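Local coordinates for yeast glycogen phosphorylase (Saccharomyces cerevisiae, PDB 1YGP), which is a carbohydrate phosphorylase of the GT-B clan, working as an enzyme that holds a covalently attached pyridoxal-5'-phosphate group between its domains, at residues 605-610 with 724-729; 728-731 with 735-738; 615-620 with 712-717; 691-694 with 699-702. All blocks are in the same frame, centred on the assembly; numbering follows the deposited sequence.

Interaction 1 of 4, residues 605-610 with 724-729. With PLP (pyridoxal-5'-phosphate), chain E.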
loop_
_atom_site.group_PDB
_atom_site.type_symbol
_atom_site.label_atom_id
_atom_site.label_comp_id
_atom_site.label_asym_id
_atom_site.label_seq_id
_atom_site.Cartn_x
_atom_site.Cartn_y
_atom_site.Cartn_z
ATOM N N GLN A 605 34.537 3.926 -12.791
ATOM C CA GLN A 605 33.904 2.933 -13.673
ATOM C C GLN A 605 32.649 2.455 -12.937
ATOM O O GLN A 605 32.667 1.553 -12.097
ATOM C CB GLN A 605 34.824 1.721 -13.946
ATOM C CG GLN A 605 34.320 0.768 -15.018
ATOM C CD GLN A 605 35.242 -0.414 -15.291
ATOM O OE1 GLN A 605 36.115 -0.769 -14.502
ATOM N NE2 GLN A 605 35.084 -1.131 -16.392
ATOM N N VAL A 606 31.538 3.140 -13.190
ATOM C CA VAL A 606 30.266 2.794 -12.591
ATOM C C VAL A 606 29.327 2.220 -13.659
ATOM O O VAL A 606 28.852 2.920 -14.569
ATOM C CB VAL A 606 29.591 4.033 -11.898
ATOM C CG1 VAL A 606 30.422 4.409 -10.684
ATOM C CG2 VAL A 606 29.534 5.272 -12.781
ATOM N N LYS A 607 29.116 0.901 -13.606
ATOM C CA LYS A 607 28.175 0.203 -14.468
ATOM C C LYS A 607 28.049 -1.233 -14.017
ATOM O O LYS A 607 28.671 -1.639 -13.035
ATOM C CB LYS A 607 28.609 0.199 -15.926
ATOM C CG LYS A 607 29.974 -0.350 -16.286
ATOM C CD LYS A 607 30.338 0.207 -17.659
ATOM C CE LYS A 607 30.473 1.721 -17.613
ATOM N NZ LYS A 607 30.440 2.264 -18.954
ATOM N N ARG A 608 27.227 -2.005 -14.723
ATOM C CA ARG A 608 26.955 -3.391 -14.413
ATOM C C ARG A 608 28.239 -4.172 -14.362
ATOM O O ARG A 608 29.089 -4.054 -15.244
ATOM C CB ARG A 608 26.027 -3.943 -15.482
ATOM C CG ARG A 608 25.619 -5.411 -15.388
ATOM C CD ARG A 608 24.238 -5.486 -16.005
ATOM N NE ARG A 608 24.206 -6.347 -17.160
ATOM C CZ ARG A 608 24.677 -5.977 -18.347
ATOM N NH1 ARG A 608 25.224 -4.776 -18.559
ATOM N NH2 ARG A 608 24.548 -6.826 -19.370
ATOM N N ILE A 609 28.350 -4.912 -13.277
ATOM C CA ILE A 609 29.510 -5.725 -13.013
ATOM C C ILE A 609 29.336 -6.892 -13.962
ATOM O O ILE A 609 28.368 -7.650 -13.831
ATOM C CB ILE A 609 29.498 -6.217 -11.545
ATOM C CG1 ILE A 609 29.426 -5.057 -10.538
ATOM C CG2 ILE A 609 30.723 -7.091 -11.359
ATOM C CD1 ILE A 609 30.529 -3.964 -10.554
ATOM N N HIS A 610 30.212 -7.086 -14.930
ATOM C CA HIS A 610 30.075 -8.229 -15.812
ATOM C C HIS A 610 31.459 -8.466 -16.345
ATOM O O HIS A 610 32.086 -7.482 -16.727
ATOM C CB HIS A 610 29.163 -7.933 -17.000
ATOM C CG HIS A 610 28.825 -9.168 -17.815
ATOM N ND1 HIS A 610 29.593 -10.166 -18.275
ATOM C CD2 HIS A 610 27.536 -9.440 -18.193
ATOM C CE1 HIS A 610 28.818 -11.013 -18.909
ATOM N NE2 HIS A 610 27.591 -10.570 -18.850
ATOM N N THR A 724 24.858 4.837 -23.015
ATOM C CA THR A 724 24.539 6.192 -22.647
ATOM C C THR A 724 25.288 6.776 -21.474
ATOM O O THR A 724 25.404 8.005 -21.521
ATOM C CB THR A 724 23.007 6.321 -22.430
ATOM O OG1 THR A 724 22.469 5.175 -21.771
ATOM C CG2 THR A 724 22.351 6.468 -23.781
ATOM N N SER A 725 25.896 6.084 -20.488
ATOM C CA SER A 725 26.517 6.855 -19.408
ATOM C C SER A 725 27.756 7.598 -19.880
ATOM O O SER A 725 28.085 8.665 -19.353
ATOM C CB SER A 725 26.903 5.985 -18.234
ATOM O OG SER A 725 27.664 4.859 -18.622
ATOM N N ASN A 726 28.370 7.071 -20.954
ATOM C CA ASN A 726 29.515 7.661 -21.648
ATOM C C ASN A 726 29.162 9.090 -21.996
ATOM O O ASN A 726 29.885 10.016 -21.657
ATOM C CB ASN A 726 29.825 6.959 -22.967
ATOM C CG ASN A 726 30.125 5.471 -22.916
ATOM O OD1 ASN A 726 29.720 4.749 -22.001
ATOM N ND2 ASN A 726 30.939 4.908 -23.789
ATOM N N MET A 727 27.975 9.271 -22.583
ATOM C CA MET A 727 27.492 10.564 -23.049
ATOM C C MET A 727 27.250 11.486 -21.864
ATOM O O MET A 727 27.586 12.676 -21.934
ATOM C CB MET A 727 26.211 10.364 -23.848
ATOM C CG MET A 727 26.436 9.435 -25.045
ATOM S SD MET A 727 24.886 9.015 -25.883
ATOM C CE MET A 727 25.119 7.395 -26.536
ATOM N N LYS A 728 26.757 10.913 -20.748
ATOM C CA LYS A 728 26.527 11.638 -19.495
ATOM C C LYS A 728 27.826 12.159 -18.926
ATOM O O LYS A 728 27.829 13.240 -18.344
ATOM C CB LYS A 728 25.876 10.755 -18.416
ATOM C CG LYS A 728 24.472 10.287 -18.746
ATOM C CD LYS A 728 24.054 9.224 -17.771
ATOM C CE LYS A 728 22.853 8.503 -18.333
ATOM N NZ LYS A 728 22.501 7.514 -17.327
ATOM N N PHE A 729 28.926 11.415 -19.077
ATOM C CA PHE A 729 30.225 11.871 -18.628
ATOM C C PHE A 729 30.715 12.967 -19.550
ATOM O O PHE A 729 31.180 14.014 -19.074
ATOM C CB PHE A 729 31.228 10.757 -18.639
ATOM C CG PHE A 729 31.070 9.825 -17.458
ATOM C CD1 PHE A 729 31.452 10.245 -16.181
ATOM C CD2 PHE A 729 30.534 8.556 -17.630
ATOM C CE1 PHE A 729 31.293 9.405 -15.086
ATOM C CE2 PHE A 729 30.374 7.719 -16.525
ATOM C CZ PHE A 729 30.751 8.140 -15.258
HETATM N N1 PLP E . 22.161 3.097 -14.727
HETATM C C2 PLP E . 22.104 4.384 -14.282
HETATM C C2A PLP E . 21.807 4.625 -12.824
HETATM C C3 PLP E . 22.291 5.439 -15.163
HETATM O O3 PLP E . 22.163 6.734 -14.728
HETATM C C4 PLP E . 22.557 5.188 -16.500
HETATM C C4A PLP E . 23.079 6.188 -17.326
HETATM C C5 PLP E . 22.598 3.872 -16.935
HETATM C C6 PLP E . 22.403 2.842 -16.045
HETATM C C5A PLP E . 22.985 3.530 -18.397
HETATM O O4P PLP E . 24.414 3.419 -18.489
HETATM P P PLP E . 25.157 2.251 -19.252
HETATM O O1P PLP E . 24.235 1.787 -20.313
HETATM O O2P PLP E . 26.356 3.050 -19.970
HETATM O O3P PLP E . 25.778 1.353 -18.244
#

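Interaction 2 of 4, residues 728-731 with 735-738. With PLP (pyridoxal-5'-phosphate), chain E.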
loop_
_atom_site.group_PDB
_atom_site.type_symbol
_atom_site.label_atom_id
_atom_site.label_comp_id
_atom_site.label_asym_id
_atom_site.label_seq_id
_atom_site.Cartn_x
_atom_site.Cartn_y
_atom_site.Cartn_z
ATOM N N LYS A 728 26.757 10.913 -20.748
ATOM C CA LYS A 728 26.527 11.638 -19.495
ATOM C C LYS A 728 27.826 12.159 -18.926
ATOM O O LYS A 728 27.829 13.240 -18.344
ATOM C CB LYS A 728 25.876 10.755 -18.416
ATOM C CG LYS A 728 24.472 10.287 -18.746
ATOM C CD LYS A 728 24.054 9.224 -17.771
ATOM C CE LYS A 728 22.853 8.503 -18.333
ATOM N NZ LYS A 728 22.501 7.514 -17.327
ATOM N N PHE A 729 28.926 11.415 -19.077
ATOM C CA PHE A 729 30.225 11.871 -18.628
ATOM C C PHE A 729 30.715 12.967 -19.550
ATOM O O PHE A 729 31.180 14.014 -19.074
ATOM C CB PHE A 729 31.228 10.757 -18.639
ATOM C CG PHE A 729 31.070 9.825 -17.458
ATOM C CD1 PHE A 729 31.452 10.245 -16.181
ATOM C CD2 PHE A 729 30.534 8.556 -17.630
ATOM C CE1 PHE A 729 31.293 9.405 -15.086
ATOM C CE2 PHE A 729 30.374 7.719 -16.525
ATOM C CZ PHE A 729 30.751 8.140 -15.258
ATOM N N VAL A 730 30.563 12.804 -20.865
ATOM C CA VAL A 730 31.038 13.817 -21.789
ATOM C C VAL A 730 30.318 15.134 -21.545
ATOM O O VAL A 730 31.012 16.136 -21.321
ATOM C CB VAL A 730 30.844 13.308 -23.226
ATOM C CG1 VAL A 730 31.090 14.401 -24.247
ATOM C CG2 VAL A 730 31.864 12.203 -23.470
ATOM N N MET A 731 28.975 15.160 -21.437
ATOM C CA MET A 731 28.182 16.381 -21.166
ATOM C C MET A 731 28.578 17.175 -19.910
ATOM O O MET A 731 28.150 18.302 -19.659
ATOM C CB MET A 731 26.704 15.978 -21.061
ATOM C CG MET A 731 25.637 17.080 -20.987
ATOM S SD MET A 731 24.000 16.407 -21.388
ATOM C CE MET A 731 24.217 16.128 -23.127
ATOM N N LEU A 735 36.660 13.102 -19.022
ATOM C CA LEU A 735 37.323 12.517 -20.175
ATOM C C LEU A 735 37.156 10.998 -20.166
ATOM O O LEU A 735 36.920 10.414 -19.112
ATOM C CB LEU A 735 38.786 12.953 -20.152
ATOM C CG LEU A 735 39.139 14.469 -20.222
ATOM C CD1 LEU A 735 40.575 14.581 -20.694
ATOM C CD2 LEU A 735 38.315 15.246 -21.246
ATOM N N ILE A 736 37.218 10.313 -21.303
ATOM C CA ILE A 736 36.954 8.883 -21.447
ATOM C C ILE A 736 38.303 8.199 -21.665
ATOM O O ILE A 736 39.123 8.734 -22.433
ATOM C CB ILE A 736 36.094 8.555 -22.722
ATOM C CG1 ILE A 736 34.809 9.381 -22.774
ATOM C CG2 ILE A 736 35.813 7.067 -22.776
ATOM C CD1 ILE A 736 33.776 9.279 -21.647
ATOM N N ILE A 737 38.551 7.070 -20.982
ATOM C CA ILE A 737 39.622 6.169 -21.380
ATOM C C ILE A 737 38.778 4.986 -21.857
ATOM O O ILE A 737 37.967 4.441 -21.095
ATOM C CB ILE A 737 40.599 5.743 -20.202
ATOM C CG1 ILE A 737 41.574 4.702 -20.774
ATOM C CG2 ILE A 737 39.876 5.200 -18.977
ATOM C CD1 ILE A 737 42.803 4.412 -19.888
ATOM N N GLY A 738 38.855 4.566 -23.111
ATOM C CA GLY A 738 37.975 3.515 -23.560
ATOM C C GLY A 738 38.498 2.742 -24.740
ATOM O O GLY A 738 39.522 3.073 -25.353
HETATM N N1 PLP E . 22.161 3.097 -14.727
HETATM C C2 PLP E . 22.104 4.384 -14.282
HETATM C C2A PLP E . 21.807 4.625 -12.824
HETATM C C3 PLP E . 22.291 5.439 -15.163
HETATM O O3 PLP E . 22.163 6.734 -14.728
HETATM C C4 PLP E . 22.557 5.188 -16.500
HETATM C C4A PLP E . 23.079 6.188 -17.326
HETATM C C5 PLP E . 22.598 3.872 -16.935
HETATM C C6 PLP E . 22.403 2.842 -16.045
HETATM C C5A PLP E . 22.985 3.530 -18.397
HETATM O O4P PLP E . 24.414 3.419 -18.489
HETATM P P PLP E . 25.157 2.251 -19.252
HETATM O O1P PLP E . 24.235 1.787 -20.313
HETATM O O2P PLP E . 26.356 3.050 -19.970
HETATM O O3P PLP E . 25.778 1.353 -18.244
#

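Interaction 3 of 4, residues 615-620 with 712-717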
loop_
_atom_site.group_PDB
_atom_site.type_symbol
_atom_site.label_atom_id
_atom_site.label_comp_id
_atom_site.label_asym_id
_atom_site.label_seq_id
_atom_site.Cartn_x
_atom_site.Cartn_y
_atom_site.Cartn_z
ATOM N N GLN A 615 35.672 -4.865 -15.564
ATOM C CA GLN A 615 36.023 -4.229 -14.293
ATOM C C GLN A 615 37.313 -4.890 -13.777
ATOM O O GLN A 615 38.146 -4.230 -13.143
ATOM C CB GLN A 615 34.977 -4.432 -13.201
ATOM C CG GLN A 615 33.737 -3.604 -13.330
ATOM C CD GLN A 615 32.709 -4.112 -14.319
ATOM O OE1 GLN A 615 32.684 -5.255 -14.777
ATOM N NE2 GLN A 615 31.769 -3.258 -14.644
ATOM N N GLN A 616 37.539 -6.183 -14.084
ATOM C CA GLN A 616 38.734 -6.871 -13.630
ATOM C C GLN A 616 39.995 -6.339 -14.285
ATOM O O GLN A 616 41.032 -6.320 -13.619
ATOM C CB GLN A 616 38.652 -8.391 -13.869
ATOM C CG GLN A 616 38.701 -8.973 -15.268
ATOM C CD GLN A 616 37.427 -8.842 -16.066
ATOM O OE1 GLN A 616 36.558 -8.039 -15.758
ATOM N NE2 GLN A 616 37.260 -9.613 -17.121
ATOM N N LEU A 617 39.915 -5.830 -15.532
ATOM C CA LEU A 617 41.070 -5.260 -16.218
ATOM C C LEU A 617 41.429 -4.016 -15.409
ATOM O O LEU A 617 42.587 -3.792 -15.064
ATOM C CB LEU A 617 40.722 -4.833 -17.655
ATOM C CG LEU A 617 41.671 -4.589 -18.864
ATOM C CD1 LEU A 617 41.053 -3.450 -19.623
ATOM C CD2 LEU A 617 43.098 -4.167 -18.514
ATOM N N ASN A 618 40.431 -3.227 -15.034
ATOM C CA ASN A 618 40.640 -2.002 -14.283
ATOM C C ASN A 618 41.237 -2.283 -12.915
ATOM O O ASN A 618 42.188 -1.599 -12.511
ATOM C CB ASN A 618 39.313 -1.301 -14.146
ATOM C CG ASN A 618 39.342 0.027 -13.420
ATOM O OD1 ASN A 618 40.378 0.544 -13.020
ATOM N ND2 ASN A 618 38.198 0.645 -13.203
ATOM N N VAL A 619 40.754 -3.326 -12.221
ATOM C CA VAL A 619 41.300 -3.697 -10.917
ATOM C C VAL A 619 42.742 -4.203 -11.089
ATOM O O VAL A 619 43.634 -3.790 -10.327
ATOM C CB VAL A 619 40.470 -4.820 -10.210
ATOM C CG1 VAL A 619 40.854 -4.830 -8.747
ATOM C CG2 VAL A 619 38.995 -4.545 -10.173
ATOM N N PHE A 620 43.040 -5.044 -12.094
ATOM C CA PHE A 620 44.399 -5.530 -12.311
ATOM C C PHE A 620 45.352 -4.371 -12.555
ATOM O O PHE A 620 46.504 -4.381 -12.104
ATOM C CB PHE A 620 44.444 -6.498 -13.494
ATOM C CG PHE A 620 43.663 -7.778 -13.252
ATOM C CD1 PHE A 620 43.350 -8.219 -11.968
ATOM C CD2 PHE A 620 43.201 -8.507 -14.347
ATOM C CE1 PHE A 620 42.572 -9.371 -11.788
ATOM C CE2 PHE A 620 42.426 -9.655 -14.163
ATOM C CZ PHE A 620 42.108 -10.087 -12.887
ATOM N N GLU A 712 35.918 5.216 -17.061
ATOM C CA GLU A 712 36.428 4.083 -17.805
ATOM C C GLU A 712 35.376 3.487 -18.723
ATOM O O GLU A 712 34.238 3.231 -18.306
ATOM C CB GLU A 712 36.900 3.049 -16.816
ATOM C CG GLU A 712 37.973 3.610 -15.908
ATOM C CD GLU A 712 39.375 3.129 -16.213
ATOM O OE1 GLU A 712 39.544 2.183 -16.985
ATOM O OE2 GLU A 712 40.310 3.695 -15.650
ATOM N N HIS A 713 35.651 3.251 -19.998
ATOM C CA HIS A 713 34.667 2.647 -20.877
ATOM C C HIS A 713 35.439 1.611 -21.686
ATOM O O HIS A 713 35.590 1.699 -22.897
ATOM C CB HIS A 713 34.043 3.750 -21.727
ATOM C CG HIS A 713 33.117 4.632 -20.888
ATOM N ND1 HIS A 713 31.958 4.357 -20.275
ATOM C CD2 HIS A 713 33.419 5.934 -20.581
ATOM C CE1 HIS A 713 31.574 5.424 -19.614
ATOM N NE2 HIS A 713 32.465 6.370 -19.809
ATOM N N ILE A 714 35.812 0.557 -20.945
ATOM C CA ILE A 714 36.794 -0.434 -21.339
ATOM C C ILE A 714 36.401 -1.859 -21.682
ATOM O O ILE A 714 37.229 -2.751 -21.502
ATOM C CB ILE A 714 37.880 -0.455 -20.227
ATOM C CG1 ILE A 714 37.287 -0.886 -18.894
ATOM C CG2 ILE A 714 38.500 0.942 -20.127
ATOM C CD1 ILE A 714 38.292 -0.872 -17.733
ATOM N N SER A 715 35.186 -2.114 -22.178
ATOM C CA SER A 715 34.746 -3.445 -22.599
ATOM C C SER A 715 35.575 -4.047 -23.706
ATOM O O SER A 715 36.214 -3.295 -24.465
ATOM C CB SER A 715 33.325 -3.391 -23.095
ATOM O OG SER A 715 32.428 -3.338 -22.003
ATOM N N THR A 716 35.566 -5.372 -23.875
ATOM C CA THR A 716 36.342 -5.956 -24.955
ATOM C C THR A 716 35.819 -5.389 -26.281
ATOM O O THR A 716 34.596 -5.178 -26.405
ATOM C CB THR A 716 36.206 -7.463 -24.930
ATOM O OG1 THR A 716 36.350 -7.932 -23.593
ATOM C CG2 THR A 716 37.287 -8.076 -25.794
ATOM N N ALA A 717 36.682 -5.062 -27.264
ATOM C CA ALA A 717 36.171 -4.458 -28.481
ATOM C C ALA A 717 35.215 -5.351 -29.267
ATOM O O ALA A 717 35.391 -6.558 -29.483
ATOM C CB ALA A 717 37.296 -4.080 -29.384
#

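Interaction 4 of 4, residues 691-694 with 699-702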
loop_
_atom_site.group_PDB
_atom_site.type_symbol
_atom_site.label_atom_id
_atom_site.label_comp_id
_atom_site.label_asym_id
_atom_site.label_seq_id
_atom_site.Cartn_x
_atom_site.Cartn_y
_atom_site.Cartn_z
ATOM N N VAL A 691 37.426 3.153 -3.912
ATOM C CA VAL A 691 36.169 3.326 -3.196
ATOM C C VAL A 691 35.125 2.550 -3.998
ATOM O O VAL A 691 35.215 2.521 -5.233
ATOM C CB VAL A 691 35.863 4.844 -3.145
ATOM C CG1 VAL A 691 34.452 5.057 -2.651
ATOM C CG2 VAL A 691 36.828 5.570 -2.210
ATOM N N PHE A 692 34.157 1.883 -3.379
ATOM C CA PHE A 692 33.095 1.220 -4.124
ATOM C C PHE A 692 31.774 1.834 -3.672
ATOM O O PHE A 692 31.512 1.800 -2.473
ATOM C CB PHE A 692 33.076 -0.273 -3.829
ATOM C CG PHE A 692 32.015 -1.040 -4.615
ATOM C CD1 PHE A 692 30.729 -1.198 -4.106
ATOM C CD2 PHE A 692 32.337 -1.605 -5.849
ATOM C CE1 PHE A 692 29.784 -1.914 -4.833
ATOM C CE2 PHE A 692 31.392 -2.322 -6.574
ATOM C CZ PHE A 692 30.111 -2.475 -6.062
ATOM N N VAL A 693 30.892 2.396 -4.499
ATOM C CA VAL A 693 29.620 2.919 -4.031
ATOM C C VAL A 693 28.494 1.892 -4.134
ATOM O O VAL A 693 28.141 1.374 -5.209
ATOM C CB VAL A 693 29.336 4.158 -4.838
ATOM C CG1 VAL A 693 27.928 4.688 -4.584
ATOM C CG2 VAL A 693 30.392 5.194 -4.437
ATOM N N ALA A 694 27.884 1.548 -2.996
ATOM C CA ALA A 694 26.782 0.603 -3.016
ATOM C C ALA A 694 25.491 1.213 -3.525
ATOM O O ALA A 694 25.236 2.414 -3.413
ATOM C CB ALA A 694 26.508 0.070 -1.639
ATOM N N SER A 699 20.263 8.591 -8.702
ATOM C CA SER A 699 20.584 9.723 -7.865
ATOM C C SER A 699 22.059 9.723 -7.520
ATOM O O SER A 699 22.741 10.750 -7.607
ATOM C CB SER A 699 19.700 9.611 -6.655
ATOM O OG SER A 699 18.368 9.501 -7.155
ATOM N N LYS A 700 22.580 8.526 -7.243
ATOM C CA LYS A 700 23.992 8.381 -6.983
ATOM C C LYS A 700 24.750 8.777 -8.248
ATOM O O LYS A 700 25.704 9.548 -8.186
ATOM C CB LYS A 700 24.253 6.952 -6.591
ATOM C CG LYS A 700 23.573 6.625 -5.262
ATOM C CD LYS A 700 24.581 5.959 -4.350
ATOM C CE LYS A 700 23.930 5.479 -3.081
ATOM N NZ LYS A 700 22.887 4.502 -3.341
ATOM N N ALA A 701 24.278 8.374 -9.430
ATOM C CA ALA A 701 24.906 8.729 -10.695
ATOM C C ALA A 701 24.790 10.227 -10.953
ATOM O O ALA A 701 25.668 10.791 -11.612
ATOM C CB ALA A 701 24.244 7.983 -11.855
ATOM N N GLU A 702 23.775 10.925 -10.436
ATOM C CA GLU A 702 23.712 12.361 -10.617
ATOM C C GLU A 702 24.745 13.038 -9.726
ATOM O O GLU A 702 25.095 14.176 -10.019
ATOM C CB GLU A 702 22.338 12.900 -10.272
ATOM C CG GLU A 702 21.260 12.734 -11.343
ATOM C CD GLU A 702 19.848 13.074 -10.855
ATOM O OE1 GLU A 702 19.642 14.109 -10.222
ATOM O OE2 GLU A 702 18.936 12.288 -11.087
#

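Interaction 1 of 4, residues 605-610 with 724-729
Ser725 grips one phosphate oxygen of PLP twice: its OG donates a hydrogen bond to PLP O2P at 2.6 Å, and its backbone N donates to the same O2P at 3.1 Å with an N-H...O angle of 162°. With chi1 at 51°, OG lies between the backbone N and the carbonyl carbon, which lets one residue present both donors to a single oxygen. The phosphate thus lies near the N-terminal end of helix 724-730, where backbone N-H groups and the helix dipole would probably help to stabilise its negative charge. Across from the helix, Lys607 follows strand 601-606, a member of the parallel sheet in the Rossmann-like half of this GT-B protein, and its CB stands 3.8 Å from PLP O3P. The Lys607 chain bends at CG-CD (chi3 64°), bringing NZ near Ser725 and Asn726, but NZ to Ser725 OG is 3.8 Å, too long for a bond; its hydrogen bond goes to His713 ND1. Further along the helix, the Lys728 chain runs extended beyond CG and joins the cofactor covalently, NZ to PLP C4A. The same helix thus supplies both the covalent link and two of the phosphate's hydrogen bonds. Apart from this polar cluster, Val606 CG2 meets the edge of the Phe729 ring in its plane, 4.0 Å from CZ.

Interaction 2 of 4, residues 728-731 with 735-738
Val730 and Ile736 make the nearer of two apolar contacts between helix 724-730 and strand 735-739. Val730 CG2 lies 3.9 Å from Ile736 CD1 and 4.1 Å from Ile736 CG1, so one valine methyl meets the whole outer arm of the isoleucine, and the two side chains cross at about a right angle. The second apolar contact comes from Phe729, whose CB reaches Ile736 CD1 at 4.2 Å while the ring leads away from the strand. Ile736 bends at both torsions, chi1 -53° and chi2 -60°, carrying CD1 up to the helix, where it meets these neighbouring residues. Hydrogen bonding is left to the backbone of the strand, which pairs with Ser711 and His713 of strand 710-713 and with Phe757. The helix, lying between strands 710-713 and 735-739 in sequence, is the crossover of a beta-alpha-beta unit. Lys728, the residue before Phe729, leads away from the strand to the cofactor. With no hydrogen bond or charge pair between the segments, the helix is fitted to the strand by the shape of aliphatic groups, without directional bonds.

Interaction 3 of 4, residues 615-620 with 712-717
Asn618 meets both Ile714 and Glu712 where helix 615-634 packs on the parallel sheet of the Rossmann-like half, beside the end of strand 710-713; the helix follows strand 601-606, the neighbour of 710-713. At the root of its side chain, Asn618 CB lies 3.8 Å from Ile714 CD1. Its CG stands anti to the backbone N (chi1 -178°), which sends the amide toward Glu712. There CG comes to 4.2 Å from Glu712 OE1, and the amide and carboxylate planes are stacked, only 12° apart. At the tip, OD1 is 4.1 Å from Glu712 OE2 and ND2 is 4.0 Å from Glu712 CG, so the two groups lie over each other without a hydrogen bond. Each polar end is engaged outside the pair: Asn618 ND2 bonds to Gln605 OE1, and Glu712 OE1 to Tyr827 OH of helix 820-840. These bonds probably help to fix how the two flat groups are turned. Ile714 has its CG1 between the backbone N and the carbonyl carbon (chi1 63°), and the arm reaches out to the helix. Besides Asn618, it meets the preceding residue of the helix, with Ile714 CD1 at 4.2 Å from Leu617 CD1.

Interaction 4 of 4, residues 691-694 with 699-702
Lys700 spans the turn between strand 688-693 and helix 698-704, reaching back along Val693 to the carbonyl of Ala694. This is a tight strand-to-helix connection at the edge of the parallel sheet in the Rossmann-like half of the protein: strand 688-693 is the outermost strand on its side, and Val693 and Ala694, where the strand leads into the turn, are tied to the helix that follows. Lys700 has the largest surface buried here. Its chain leaves the helix with CG beside the backbone N (chi1 -66°), then bends at chi2 and again at chi4. The middle of the chain is apolar in its contacts: CD lies 3.6 Å from Val693 CG1, an oblique meeting of two side chains. That methyl stands anti to the backbone N of Val693 (chi1 172°), and the valine side chain starts toward the helix. Ala694 takes part through its backbone, while its methyl starts away from the helix. Its carbonyl is approached by the end of the lysine, with CE 3.3 Å from Ala694 O. The ammonium group also bonds to Asp695 O, so two successive carbonyls of the turn share it, which would favour its positive charge. Glu585, from a loop, touches both Val693 and Lys700. The next residue of the helix, Ala701, touches PLP, so this helix borders the cofactor pocket. Lys700 NZ donates to Ala694 O at 3.1 Å, lying in the carbonyl plane on a lone pair, with a C=O...N angle of 143°.

From the N terminus, strand 601-606 opens interaction 1 at 605-610, and helix 615-634 soon opens interaction 3. Before either closes, interaction 4 opens and shuts within a dozen residues, 691 to 702, nested inside both. Residues 712-717 then close interaction 3, and 724-729 close interaction 1, so the loops nest one within another without crossing. Interaction 2 starts on the helix where interaction 1 ends, sharing Lys728 and Phe729, and its short loop finishes on strand 735-739. All four tie strands of one parallel sheet to the helices packed on it. Interactions 1 and 3 also meet directly, through Arg608 with Gln615, and interactions 2 and 3 through Ile737 with His713.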